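Local coordinates for arabinogalactan endo-1,4-beta-galactosidase (Ignisphaera aggregans, PDB 7OSK), which probably hydrolyses internal beta-1,4-galactosidic bonds of galactans and arabinogalactans through its glycoside hydrolase family 53 catalytic domain, the part of a longer protein described here, at residues N243-L248 with Q282-K287; A204-F209 with I249-S254; N194-P199 with G211-A216; I260-Y265 with D271-L276. All coordinates share one frame; numbering follows the deposited sequence. Where two conformers were deposited one is given.

Contact 1: residues N243-L248 with Q282-K287; sequences NFIDRL and QRYDKK
Asp-246 and Arg-283 form a salt bridge. The arginine comes side-on: Arg-283 gives NE to Asp-246 OD1 (3.3 Å) and NH2 to Asp-246 OD2 (2.9 Å), while a second bond from NE also runs to OD2. Both carboxylate oxygens accept through their syn lone pairs, and the planes of carboxylate and guanidinium are 16° apart, so the two groups lie almost flat with one another. Arg-283 spans the distance with a chain extended from CG to NE. Tyr-284 OH also hydrogen-bonds to Asp-246 OD1; the ring stands nearly upright on the carboxylate plane, at 82°. In the TIM barrel of this catalytic domain the contact joins two neighbouring outer helices, 238-250 and 270-283, the second where its last turn gives way to the loop before strand 287-293. Apolar packing accompanies the polar group. Ile-245 CG2, anti to the backbone N, sits over one face of the Tyr-284 ring in a CH-pi contact, 3.7 Å from CG2 to the centroid, and Arg-283 CG lies over the rim of the opposite face. Ile-249, a turn further along helix 238-250, also touches the tyrosine.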
loop_
_atom_site.group_PDB
_atom_site.type_symbol
_atom_site.label_atom_id
_atom_site.label_comp_id
_atom_site.label_asym_id
_atom_site.label_seq_id
_atom_site.Cartn_x
_atom_site.Cartn_y
_atom_site.Cartn_z
ATOM N N ASN A 243 -19.581 8.182 7.652
ATOM C CA ASN A 243 -19.542 9.620 7.883
ATOM C C ASN A 243 -18.539 10.323 6.977
ATOM O O ASN A 243 -18.798 11.421 6.484
ATOM C CB ASN A 243 -19.201 9.914 9.347
ATOM C CG ASN A 243 -20.256 9.398 10.310
ATOM O OD1 ASN A 243 -21.445 9.373 9.996
ATOM N ND2 ASN A 243 -19.820 8.985 11.497
ATOM N N PHE A 244 -17.397 9.681 6.759
ATOM C CA PHE A 244 -16.315 10.282 5.990
ATOM C C PHE A 244 -16.596 10.263 4.489
ATOM O O PHE A 244 -16.397 11.266 3.803
ATOM C CB PHE A 244 -14.998 9.559 6.277
ATOM C CG PHE A 244 -13.799 10.216 5.656
ATOM C CD1 PHE A 244 -13.394 9.882 4.373
ATOM C CD2 PHE A 244 -13.079 11.170 6.355
ATOM C CE1 PHE A 244 -12.292 10.488 3.800
ATOM C CE2 PHE A 244 -11.976 11.780 5.788
ATOM C CZ PHE A 244 -11.580 11.438 4.509
ATOM N N ILE A 245 -17.055 9.124 3.983
ATOM C CA ILE A 245 -17.270 8.963 2.549
ATOM C C ILE A 245 -18.515 9.718 2.079
ATOM O O ILE A 245 -18.497 10.345 1.021
ATOM C CB ILE A 245 -17.383 7.473 2.169
ATOM C CG1 ILE A 245 -16.058 6.765 2.474
ATOM C CG2 ILE A 245 -17.743 7.312 0.688
ATOM C CD1 ILE A 245 -16.080 5.264 2.259
ATOM N N ASP A 246 -19.591 9.646 2.857
ATOM C CA ASP A 246 -20.796 10.420 2.570
ATOM C C ASP A 246 -20.455 11.890 2.367
ATOM O O ASP A 246 -20.858 12.502 1.376
ATOM C CB ASP A 246 -21.819 10.287 3.704
ATOM C CG ASP A 246 -22.575 8.973 3.666
ATOM O OD1 ASP A 246 -22.108 8.032 2.992
ATOM O OD2 ASP A 246 -23.636 8.883 4.319
ATOM N N ARG A 247 -19.710 12.457 3.311
ATOM C CA ARG A 247 -19.343 13.865 3.243
ATOM C C ARG A 247 -18.408 14.121 2.066
ATOM O O ARG A 247 -18.389 15.216 1.504
ATOM C CB ARG A 247 -18.685 14.311 4.549
ATOM C CG ARG A 247 -18.656 15.822 4.741
ATOM C CD ARG A 247 -17.999 16.205 6.058
ATOM N NE ARG A 247 -18.080 17.640 6.314
ATOM C CZ ARG A 247 -17.476 18.257 7.325
ATOM N NH1 ARG A 247 -16.735 17.569 8.184
ATOM N NH2 ARG A 247 -17.609 19.566 7.477
ATOM N N LEU A 248 -17.638 13.106 1.691
ATOM C CA LEU A 248 -16.707 13.225 0.575
ATOM C C LEU A 248 -17.449 13.215 -0.760
ATOM O O LEU A 248 -17.223 14.068 -1.616
ATOM C CB LEU A 248 -15.676 12.093 0.618
ATOM C CG LEU A 248 -14.317 12.371 -0.028
ATOM C CD1 LEU A 248 -13.564 13.448 0.740
ATOM C CD2 LEU A 248 -13.494 11.095 -0.103
ATOM N N GLN A 282 -23.346 -1.928 -0.089
ATOM C CA GLN A 282 -24.762 -1.587 -0.056
ATOM C C GLN A 282 -24.974 -0.077 -0.080
ATOM O O GLN A 282 -25.947 0.402 -0.656
ATOM C CB GLN A 282 -25.442 -2.178 1.183
ATOM C CG GLN A 282 -26.952 -1.937 1.206
ATOM C CD GLN A 282 -27.618 -2.448 2.465
ATOM O OE1 GLN A 282 -27.849 -3.648 2.617
ATOM N NE2 GLN A 282 -27.940 -1.534 3.373
ATOM N N ARG A 283 -24.066 0.668 0.543
ATOM C CA ARG A 283 -24.233 2.114 0.672
ATOM C C ARG A 283 -23.603 2.877 -0.488
ATOM O O ARG A 283 -24.006 4.002 -0.785
ATOM C CB ARG A 283 -23.635 2.603 1.990
ATOM C CG ARG A 283 -24.057 4.013 2.357
ATOM C CD ARG A 283 -23.504 4.429 3.704
ATOM N NE ARG A 283 -24.086 5.687 4.169
ATOM C CZ ARG A 283 -25.176 5.783 4.928
ATOM N NH1 ARG A 283 -25.828 4.695 5.321
ATOM N NH2 ARG A 283 -25.617 6.977 5.297
ATOM N N TYR A 284 -22.618 2.260 -1.138
ATOM C CA TYR A 284 -21.870 2.914 -2.210
ATOM C C TYR A 284 -21.748 2.036 -3.453
ATOM O O TYR A 284 -21.601 0.816 -3.352
ATOM C CB TYR A 284 -20.471 3.295 -1.720
ATOM C CG TYR A 284 -20.465 4.076 -0.429
ATOM C CD1 TYR A 284 -21.000 5.355 -0.369
ATOM C CD2 TYR A 284 -19.913 3.540 0.727
ATOM C CE1 TYR A 284 -20.994 6.074 0.807
ATOM C CE2 TYR A 284 -19.902 4.254 1.909
ATOM C CZ TYR A 284 -20.444 5.521 1.942
ATOM O OH TYR A 284 -20.440 6.241 3.109
ATOM N N ASP A 285 -21.812 2.672 -4.622
ATOM C CA ASP A 285 -21.556 1.998 -5.891
ATOM C C ASP A 285 -20.127 2.308 -6.329
ATOM O O ASP A 285 -19.895 2.968 -7.343
ATOM C CB ASP A 285 -22.564 2.431 -6.965
ATOM C CG ASP A 285 -23.775 1.507 -7.049
ATOM O OD1 ASP A 285 -23.619 0.277 -6.876
ATOM O OD2 ASP A 285 -24.890 2.019 -7.287
ATOM N N LYS A 286 -19.173 1.835 -5.534
ATOM C CA LYS A 286 -17.757 1.999 -5.833
ATOM C C LYS A 286 -16.998 0.732 -5.471
ATOM O O LYS A 286 -17.523 -0.138 -4.775
ATOM C CB LYS A 286 -17.181 3.197 -5.082
ATOM C CG LYS A 286 -17.737 4.527 -5.549
ATOM C CD LYS A 286 -17.146 5.684 -4.770
ATOM C CE LYS A 286 -17.715 7.012 -5.238
ATOM N NZ LYS A 286 -17.451 7.258 -6.681
ATOM N N LYS A 287 -15.761 0.637 -5.946
ATOM C CA LYS A 287 -14.950 -0.553 -5.737
ATOM C C LYS A 287 -14.339 -0.591 -4.342
ATOM O O LYS A 287 -14.144 0.444 -3.703
ATOM C CB LYS A 287 -13.848 -0.633 -6.795
ATOM C CG LYS A 287 -14.368 -0.775 -8.221
ATOM C CD LYS A 287 -15.150 -2.073 -8.420
ATOM C CE LYS A 287 -15.872 -2.096 -9.757
ATOM N NZ LYS A 287 -14.938 -1.996 -10.912
#

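Contact 2: residues A204-F209 with I249-S254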
loop_
_atom_site.group_PDB
_atom_site.type_symbol
_atom_site.label_atom_id
_atom_site.label_comp_id
_atom_site.label_asym_id
_atom_site.label_seq_id
_atom_site.Cartn_x
_atom_site.Cartn_y
_atom_site.Cartn_z
ATOM N N ALA A 204 -10.707 18.690 9.493
ATOM C CA ALA A 204 -11.388 19.772 10.196
ATOM C C ALA A 204 -11.652 20.925 9.234
ATOM O O ALA A 204 -12.763 21.457 9.176
ATOM C CB ALA A 204 -10.561 20.239 11.377
ATOM N N ASN A 205 -10.626 21.310 8.482
ATOM C CA ASN A 205 -10.798 22.247 7.379
ATOM C C ASN A 205 -11.305 21.493 6.159
ATOM O O ASN A 205 -10.604 21.385 5.153
ATOM C CB ASN A 205 -9.486 22.961 7.047
ATOM C CG ASN A 205 -8.790 23.506 8.272
ATOM O OD1 ASN A 205 -7.834 22.912 8.769
ATOM N ND2 ASN A 205 -9.266 24.642 8.771
ATOM N N TRP A 206 -12.520 20.963 6.259
ATOM C CA TRP A 206 -13.063 20.098 5.219
ATOM C C TRP A 206 -13.092 20.776 3.859
ATOM O O TRP A 206 -12.780 20.155 2.846
ATOM C CB TRP A 206 -14.474 19.642 5.581
ATOM C CG TRP A 206 -14.987 18.614 4.633
ATOM C CD1 TRP A 206 -15.798 18.818 3.557
ATOM C CD2 TRP A 206 -14.704 17.212 4.663
ATOM N NE1 TRP A 206 -16.046 17.628 2.919
ATOM C CE2 TRP A 206 -15.385 16.626 3.579
ATOM C CE3 TRP A 206 -13.945 16.394 5.507
ATOM C CZ2 TRP A 206 -15.330 15.261 3.316
ATOM C CZ3 TRP A 206 -13.892 15.042 5.244
ATOM C CH2 TRP A 206 -14.579 14.487 4.159
ATOM N N THR A 207 -13.476 22.047 3.838
ATOM C CA THR A 207 -13.567 22.798 2.592
ATOM C C THR A 207 -12.218 22.836 1.876
ATOM O O THR A 207 -12.126 22.545 0.683
ATOM C CB THR A 207 -14.050 24.240 2.841
ATOM O OG1 THR A 207 -15.268 24.215 3.597
ATOM C CG2 THR A 207 -14.284 24.967 1.521
ATOM N N GLN A 208 -11.175 23.191 2.617
ATOM C CA GLN A 208 -9.831 23.267 2.063
ATOM C C GLN A 208 -9.302 21.874 1.752
ATOM O O GLN A 208 -8.601 21.668 0.762
ATOM C CB GLN A 208 -8.899 23.988 3.035
ATOM C CG GLN A 208 -9.250 25.451 3.231
ATOM C CD GLN A 208 -8.181 26.214 3.986
ATOM O OE1 GLN A 208 -7.396 25.633 4.737
ATOM N NE2 GLN A 208 -8.143 27.527 3.785
ATOM N N PHE A 209 -9.646 20.927 2.617
ATOM C CA PHE A 209 -9.301 19.523 2.432
ATOM C C PHE A 209 -9.818 19.013 1.082
ATOM O O PHE A 209 -9.093 18.344 0.347
ATOM C CB PHE A 209 -9.872 18.697 3.594
ATOM C CG PHE A 209 -9.721 17.205 3.437
ATOM C CD1 PHE A 209 -8.625 16.653 2.793
ATOM C CD2 PHE A 209 -10.685 16.354 3.950
ATOM C CE1 PHE A 209 -8.502 15.278 2.660
ATOM C CE2 PHE A 209 -10.565 14.983 3.822
ATOM C CZ PHE A 209 -9.475 14.446 3.176
ATOM N N ILE A 249 -18.334 12.238 -0.927
ATOM C CA ILE A 249 -19.147 12.130 -2.133
ATOM C C ILE A 249 -20.010 13.379 -2.313
ATOM O O ILE A 249 -20.110 13.918 -3.414
ATOM C CB ILE A 249 -20.042 10.867 -2.090
ATOM C CG1 ILE A 249 -19.165 9.613 -2.207
ATOM C CG2 ILE A 249 -21.103 10.901 -3.199
ATOM C CD1 ILE A 249 -19.923 8.296 -2.170
ATOM N N ASN A 250 -20.625 13.835 -1.228
ATOM C CA ASN A 250 -21.460 15.030 -1.269
ATOM C C ASN A 250 -20.665 16.294 -1.597
ATOM O O ASN A 250 -21.231 17.279 -2.071
ATOM C CB ASN A 250 -22.188 15.215 0.066
ATOM C CG ASN A 250 -23.299 14.200 0.274
ATOM O OD1 ASN A 250 -23.878 13.686 -0.683
ATOM N ND2 ASN A 250 -23.607 13.913 1.532
ATOM N N SER A 251 -19.357 16.263 -1.348
ATOM C CA SER A 251 -18.503 17.427 -1.588
ATOM C C SER A 251 -18.061 17.534 -3.047
ATOM O O SER A 251 -17.378 18.488 -3.426
ATOM C CB SER A 251 -17.270 17.377 -0.684
ATOM O OG SER A 251 -17.628 17.512 0.680
ATOM N N GLY A 252 -18.449 16.556 -3.859
ATOM C CA GLY A 252 -18.130 16.567 -5.275
ATOM C C GLY A 252 -16.837 15.847 -5.604
ATOM O O GLY A 252 -16.398 15.848 -6.755
ATOM N N VAL A 253 -16.224 15.234 -4.597
ATOM C CA VAL A 253 -14.995 14.481 -4.810
ATOM C C VAL A 253 -15.301 13.208 -5.591
ATOM O O VAL A 253 -15.967 12.301 -5.088
ATOM C CB VAL A 253 -14.302 14.121 -3.475
ATOM C CG1 VAL A 253 -13.058 13.269 -3.720
ATOM C CG2 VAL A 253 -13.931 15.382 -2.717
ATOM N N SER A 254 -14.811 13.154 -6.825
ATOM C CA SER A 254 -15.024 12.000 -7.686
ATOM C C SER A 254 -13.861 11.023 -7.568
ATOM O O SER A 254 -12.706 11.382 -7.795
ATOM C CB SER A 254 -15.203 12.442 -9.141
ATOM O OG SER A 254 -14.088 13.191 -9.590
#
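The indole of Trp-206 has Phe-209 CD2 over one face, 3.5 Å above the plane and displaced toward the rim, and Ser-251 OG at its edge. The serine oxygen lies exactly in the ring plane and receives the hydrogen bond from Trp-206 NE1, 2.7 Å to Ser-251 OG and nearly straight at 173°. The phenyl group of Phe-209 meets the indole with its edge, Trp-206 CE3 being in the phenylalanine ring plane. Around the same indole, Phe-244 of helix 238-250 forms an edge-to-face pair. With CG anti to the backbone N (chi1 -172°), the tryptophan swings from the first turn of helix 206-223 toward the end of helix 238-250. The two helices are neighbours on the outside of the TIM barrel, and the bond ties the start of one to the finish of the next. Helix 238-250 closes there in a Schellman motif: Gly-252 adopts a positive phi of 92°, and Gly-252 N bonds to Ile-249 O at 3.1 Å. Ser-251 OG stays beside its own backbone N and is also hydrogen-bonded to Arg-247 O in the last turn. That second bond helps to fix the hydroxyl as it meets the indole N-H.

Contact 3: residues N194-P199 with G211-A216; sequences NGFLWP and GLLKAA
Phe-196 and Leu-197, on the loop that leads from barrel strand 185-188 to helix 206-223, run past Leu-213 and Leu-212 with CA atoms 8.7 Å apart for Phe-196 and Leu-213 and 8.6 Å for Leu-197 and Leu-212. The contact thus folds a beta-alpha connection of the TIM barrel back onto its own helix, through buried apolar side chains. Phe-196 CG lies between the backbone N and the carbonyl carbon (chi1 69°), which sends the far end of the ring to the helix. There Phe-196 CZ meets Leu-213 CD1 at 3.6 Å and Leu-212 CB at 3.9 Å, both approaching the ring obliquely, while the backbone of Leu-212 and Leu-213 lies at its edge. Leu-197 CD1 lies over the rim of one face of the phenyl group. From helix 158-178, Val-165 touches Leu-197 and Leu-161 touches Leu-212. The same Leu-197 CD1 meets Leu-212 CD1 at 3.9 Å.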
loop_
_atom_site.group_PDB
_atom_site.type_symbol
_atom_site.label_atom_id
_atom_site.label_comp_id
_atom_site.label_asym_id
_atom_site.label_seq_id
_atom_site.Cartn_x
_atom_site.Cartn_y
_atom_site.Cartn_z
ATOM N N ASN A 194 -7.822 11.557 8.726
ATOM C CA ASN A 194 -7.832 12.884 9.324
ATOM C C ASN A 194 -7.347 13.921 8.321
ATOM O O ASN A 194 -6.835 14.978 8.695
ATOM C CB ASN A 194 -6.962 12.899 10.580
ATOM C CG ASN A 194 -7.430 11.899 11.617
ATOM O OD1 ASN A 194 -8.626 11.653 11.758
ATOM N ND2 ASN A 194 -6.489 11.309 12.342
ATOM N N GLY A 195 -7.515 13.607 7.041
ATOM C CA GLY A 195 -7.067 14.477 5.973
ATOM C C GLY A 195 -5.588 14.304 5.689
ATOM O O GLY A 195 -4.953 13.372 6.181
ATOM N N PHE A 196 -5.046 15.214 4.886
ATOM C CA PHE A 196 -3.628 15.218 4.533
ATOM C C PHE A 196 -3.152 16.656 4.403
ATOM O O PHE A 196 -3.963 17.578 4.385
ATOM C CB PHE A 196 -3.354 14.437 3.232
ATOM C CG PHE A 196 -3.904 15.085 1.969
ATOM C CD1 PHE A 196 -5.091 15.808 1.977
ATOM C CD2 PHE A 196 -3.226 14.948 0.764
ATOM C CE1 PHE A 196 -5.582 16.385 0.812
ATOM C CE2 PHE A 196 -3.715 15.525 -0.402
ATOM C CZ PHE A 196 -4.891 16.242 -0.377
ATOM N N LEU A 197 -1.837 16.840 4.318
ATOM C CA LEU A 197 -1.248 18.169 4.187
ATOM C C LEU A 197 -1.673 19.085 5.334
ATOM O O LEU A 197 -2.256 20.147 5.107
ATOM C CB LEU A 197 -1.637 18.793 2.843
ATOM C CG LEU A 197 -1.039 18.135 1.600
ATOM C CD1 LEU A 197 -1.703 18.680 0.348
ATOM C CD2 LEU A 197 0.460 18.361 1.552
ATOM N N TRP A 198 -1.380 18.671 6.564
ATOM C CA TRP A 198 -1.799 19.421 7.744
ATOM C C TRP A 198 -1.086 20.769 7.856
ATOM O O TRP A 198 0.067 20.898 7.443
ATOM C CB TRP A 198 -1.542 18.609 9.013
ATOM C CG TRP A 198 -2.392 17.387 9.135
ATOM C CD1 TRP A 198 -3.516 17.099 8.423
ATOM C CD2 TRP A 198 -2.186 16.283 10.022
ATOM N NE1 TRP A 198 -4.027 15.883 8.813
ATOM C CE2 TRP A 198 -3.226 15.362 9.793
ATOM C CE3 TRP A 198 -1.220 15.983 10.987
ATOM C CZ2 TRP A 198 -3.329 14.164 10.492
ATOM C CZ3 TRP A 198 -1.326 14.794 11.681
ATOM C CH2 TRP A 198 -2.372 13.899 11.429
ATOM N N PRO A 199 -1.766 21.780 8.424
ATOM C CA PRO A 199 -3.156 21.757 8.897
ATOM C C PRO A 199 -4.170 22.142 7.817
ATOM O O PRO A 199 -5.371 22.009 8.044
ATOM C CB PRO A 199 -3.147 22.789 10.024
ATOM C CG PRO A 199 -2.138 23.790 9.588
ATOM C CD PRO A 199 -1.098 23.045 8.785
ATOM N N GLY A 211 -10.702 20.879 -1.514
ATOM C CA GLY A 211 -10.077 21.642 -2.575
ATOM C C GLY A 211 -8.760 21.017 -2.995
ATOM O O GLY A 211 -8.475 20.894 -4.186
ATOM N N LEU A 212 -7.956 20.621 -2.013
ATOM C CA LEU A 212 -6.671 19.988 -2.281
ATOM C C LEU A 212 -6.862 18.587 -2.846
ATOM O O LEU A 212 -6.116 18.154 -3.723
ATOM C CB LEU A 212 -5.826 19.927 -1.006
ATOM C CG LEU A 212 -5.328 21.275 -0.476
ATOM C CD1 LEU A 212 -4.655 21.111 0.878
ATOM C CD2 LEU A 212 -4.375 21.925 -1.466
ATOM N N LEU A 213 -7.865 17.879 -2.340
ATOM C CA LEU A 213 -8.149 16.531 -2.809
ATOM C C LEU A 213 -8.603 16.577 -4.265
ATOM O O LEU A 213 -8.148 15.787 -5.091
ATOM C CB LEU A 213 -9.215 15.872 -1.930
ATOM C CG LEU A 213 -9.077 14.376 -1.633
ATOM C CD1 LEU A 213 -7.729 14.042 -1.012
ATOM C CD2 LEU A 213 -10.198 13.934 -0.707
ATOM N N LYS A 214 -9.489 17.518 -4.576
ATOM C CA LYS A 214 -9.965 17.708 -5.943
ATOM C C LYS A 214 -8.844 18.147 -6.882
ATOM O O LYS A 214 -8.784 17.717 -8.032
ATOM C CB LYS A 214 -11.091 18.741 -5.976
ATOM C CG LYS A 214 -12.441 18.220 -5.507
ATOM C CD LYS A 214 -13.506 19.301 -5.606
ATOM C CE LYS A 214 -14.883 18.763 -5.255
ATOM N NZ LYS A 214 -15.920 19.829 -5.292
ATOM N N ALA A 215 -7.964 19.010 -6.383
ATOM C CA ALA A 215 -6.866 19.552 -7.179
ATOM C C ALA A 215 -5.946 18.452 -7.696
ATOM O O ALA A 215 -5.529 18.469 -8.856
ATOM C CB ALA A 215 -6.074 20.551 -6.362
ATOM N N ALA A 216 -5.624 17.502 -6.826
ATOM C CA ALA A 216 -4.804 16.364 -7.214
ATOM C C ALA A 216 -5.524 15.524 -8.258
ATOM O O ALA A 216 -4.928 15.111 -9.249
ATOM C CB ALA A 216 -4.464 15.521 -6.006
#

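Contact 4: residues I260-Y265 with D271-L276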
loop_
_atom_site.group_PDB
_atom_site.type_symbol
_atom_site.label_atom_id
_atom_site.label_comp_id
_atom_site.label_asym_id
_atom_site.label_seq_id
_atom_site.Cartn_x
_atom_site.Cartn_y
_atom_site.Cartn_z
ATOM N N ILE A 260 -8.640 0.189 1.780
ATOM C CA ILE A 260 -8.649 -0.110 3.207
ATOM C C ILE A 260 -7.280 -0.581 3.685
ATOM O O ILE A 260 -6.630 -1.394 3.027
ATOM C CB ILE A 260 -9.693 -1.201 3.538
ATOM C CG1 ILE A 260 -11.098 -0.731 3.161
ATOM C CG2 ILE A 260 -9.656 -1.562 5.019
ATOM C CD1 ILE A 260 -12.085 -1.864 2.966
ATOM N N SER A 261 -6.846 -0.060 4.830
ATOM C CA SER A 261 -5.698 -0.614 5.541
ATOM C C SER A 261 -6.214 -1.508 6.651
ATOM O O SER A 261 -6.764 -1.015 7.633
ATOM C CB SER A 261 -4.805 0.483 6.125
ATOM O OG SER A 261 -4.154 1.219 5.110
ATOM N N PHE A 262 -6.046 -2.817 6.491
ATOM C CA PHE A 262 -6.487 -3.761 7.511
ATOM C C PHE A 262 -5.345 -4.616 8.046
ATOM O O PHE A 262 -4.912 -5.577 7.409
ATOM C CB PHE A 262 -7.590 -4.671 6.977
ATOM C CG PHE A 262 -8.123 -5.621 8.010
ATOM C CD1 PHE A 262 -8.756 -5.140 9.142
ATOM C CD2 PHE A 262 -7.972 -6.989 7.865
ATOM C CE1 PHE A 262 -9.240 -6.003 10.103
ATOM C CE2 PHE A 262 -8.457 -7.856 8.827
ATOM C CZ PHE A 262 -9.089 -7.361 9.947
ATOM N N TYR A 263 -4.864 -4.236 9.225
ATOM C CA TYR A 263 -3.953 -5.052 10.013
ATOM C C TYR A 263 -4.744 -5.627 11.190
ATOM O O TYR A 263 -5.125 -4.879 12.094
ATOM C CB TYR A 263 -2.764 -4.227 10.508
ATOM C CG TYR A 263 -1.922 -3.643 9.393
ATOM C CD1 TYR A 263 -1.018 -4.432 8.693
ATOM C CD2 TYR A 263 -2.031 -2.303 9.041
ATOM C CE1 TYR A 263 -0.249 -3.906 7.676
ATOM C CE2 TYR A 263 -1.264 -1.767 8.026
ATOM C CZ TYR A 263 -0.375 -2.572 7.348
ATOM O OH TYR A 263 0.388 -2.035 6.337
ATOM N N PRO A 264 -5.012 -6.947 11.177
ATOM C CA PRO A 264 -5.890 -7.556 12.187
ATOM C C PRO A 264 -5.473 -7.263 13.627
ATOM O O PRO A 264 -6.329 -7.117 14.500
ATOM C CB PRO A 264 -5.772 -9.057 11.899
ATOM C CG PRO A 264 -5.331 -9.149 10.496
ATOM C CD PRO A 264 -4.460 -7.962 10.260
ATOM N N TYR A 265 -4.167 -7.179 13.862
ATOM C CA TYR A 265 -3.637 -6.957 15.205
ATOM C C TYR A 265 -3.790 -5.503 15.655
ATOM O O TYR A 265 -3.350 -5.136 16.745
ATOM C CB TYR A 265 -2.160 -7.375 15.272
ATOM C CG TYR A 265 -1.315 -6.940 14.089
ATOM C CD1 TYR A 265 -0.803 -5.650 14.005
ATOM C CD2 TYR A 265 -1.024 -7.824 13.058
ATOM C CE1 TYR A 265 -0.026 -5.255 12.926
ATOM C CE2 TYR A 265 -0.251 -7.439 11.978
ATOM C CZ TYR A 265 0.246 -6.156 11.918
ATOM O OH TYR A 265 1.013 -5.776 10.843
ATOM N N ASP A 271 -14.245 -10.763 11.198
ATOM C CA ASP A 271 -15.661 -10.414 11.172
ATOM C C ASP A 271 -15.852 -8.902 11.114
ATOM O O ASP A 271 -16.764 -8.411 10.450
ATOM C CB ASP A 271 -16.379 -10.985 12.396
ATOM C CG ASP A 271 -17.054 -12.312 12.111
ATOM O OD1 ASP A 271 -17.782 -12.409 11.101
ATOM O OD2 ASP A 271 -16.856 -13.260 12.898
ATOM N N ASP A 272 -14.994 -8.169 11.817
ATOM C CA ASP A 272 -15.033 -6.711 11.780
ATOM C C ASP A 272 -14.743 -6.215 10.366
ATOM O O ASP A 272 -15.263 -5.181 9.941
ATOM C CB ASP A 272 -14.027 -6.115 12.768
ATOM C CG ASP A 272 -14.337 -6.475 14.209
ATOM O OD1 ASP A 272 -15.532 -6.607 14.549
ATOM O OD2 ASP A 272 -13.386 -6.625 15.003
ATOM N N PHE A 273 -13.911 -6.959 9.643
ATOM C CA PHE A 273 -13.605 -6.630 8.258
ATOM C C PHE A 273 -14.798 -6.947 7.360
ATOM O O PHE A 273 -15.108 -6.193 6.441
ATOM C CB PHE A 273 -12.364 -7.388 7.783
ATOM C CG PHE A 273 -12.009 -7.130 6.344
ATOM C CD1 PHE A 273 -11.396 -5.946 5.967
ATOM C CD2 PHE A 273 -12.286 -8.074 5.367
ATOM C CE1 PHE A 273 -11.069 -5.706 4.646
ATOM C CE2 PHE A 273 -11.960 -7.840 4.043
ATOM C CZ PHE A 273 -11.352 -6.655 3.683
ATOM N N ARG A 274 -15.466 -8.062 7.637
ATOM C CA ARG A 274 -16.643 -8.466 6.873
ATOM C C ARG A 274 -17.758 -7.433 6.968
ATOM O O ARG A 274 -18.427 -7.136 5.980
ATOM C CB ARG A 274 -17.163 -9.818 7.363
ATOM C CG ARG A 274 -16.671 -11.005 6.559
ATOM C CD ARG A 274 -17.348 -12.292 7.002
ATOM N NE ARG A 274 -17.275 -13.327 5.975
ATOM C CZ ARG A 274 -16.255 -14.165 5.816
ATOM N NH1 ARG A 274 -15.198 -14.106 6.619
ATOM N NH2 ARG A 274 -16.292 -15.068 4.848
ATOM N N ASN A 275 -17.956 -6.892 8.163
ATOM C CA ASN A 275 -19.017 -5.922 8.395
ATOM C C ASN A 275 -18.775 -4.634 7.620
ATOM O O ASN A 275 -19.720 -4.003 7.146
ATOM C CB ASN A 275 -19.145 -5.614 9.888
ATOM C CG ASN A 275 -19.476 -6.844 10.709
ATOM O OD1 ASN A 275 -20.226 -7.718 10.270
ATOM N ND2 ASN A 275 -18.915 -6.919 11.910
ATOM N N LEU A 276 -17.511 -4.245 7.494
ATOM C CA LEU A 276 -17.164 -3.043 6.748
ATOM C C LEU A 276 -17.466 -3.217 5.266
ATOM O O LEU A 276 -18.055 -2.340 4.637
ATOM C CB LEU A 276 -15.687 -2.689 6.931
ATOM C CG LEU A 276 -15.231 -1.452 6.147
ATOM C CD1 LEU A 276 -15.930 -0.198 6.662
ATOM C CD2 LEU A 276 -13.728 -1.295 6.202
#
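This is a buried, wholly apolar strand-to-helix contact: residues 260-262, around the C-terminal end of barrel strand 257-261, pack against the first turns of helix 270-283, the outer helix of the TIM barrel reached after the short helix 264-267. Phe-262 and Phe-273 are nearest in backbone, their CA atoms 7.7 Å apart. Their rings meet obliquely, with centroids 5.0 Å apart and planes at 33°. The closest point is Phe-262 CG to Phe-273 CD1, 3.9 Å. Phe-273 CB also stands over the face of the Phe-262 ring in a CH-pi contact, 4.0 Å from CB to the centroid, and Pro-264 N lies above the centre of the opposite face. Phe-273 carries its ring trans to the main-chain N (chi1 178°), which extends it from the helix toward the barrel. One turn on, Leu-276 and Ile-260 reach toward each other tip to tip, Leu-276 CD2 to Ile-260 CD1 at 3.7 Å. Ile-260 CD1 also comes within 4.3 Å of Phe-273 CE1, which connects the two pairs. Around them, Leu-334 of helix 324-342 touches both phenylalanines, Tyr-241 of helix 238-250 touches Ile-260 and Leu-276, and Val-290 of strand 287-293 packs on Phe-273.

All four contacts belong to one TIM barrel, around its eight parallel strands. Contacts 2 and 3 share helix 206-223, have centres 9 Å apart and touch, Lys-214 NZ lying 2.7 Å from Ser-251 O in a probable hydrogen bond. Contact 1 adjoins contact 2 through helix 238-250, their centres 13 Å apart. Contact 4 shares helix 270-283 with contact 1, with nearest atoms about 7 Å apart. Along the chain contact 2 interlocks with contacts 1 and 3, contact 3 closes before 1 and 4 open, and contact 4 falls between the segments of contact 1. Together they link three neighbouring outer helices, 206-223, 238-250 and 270-283, with contact 4 seating the last against the barrel.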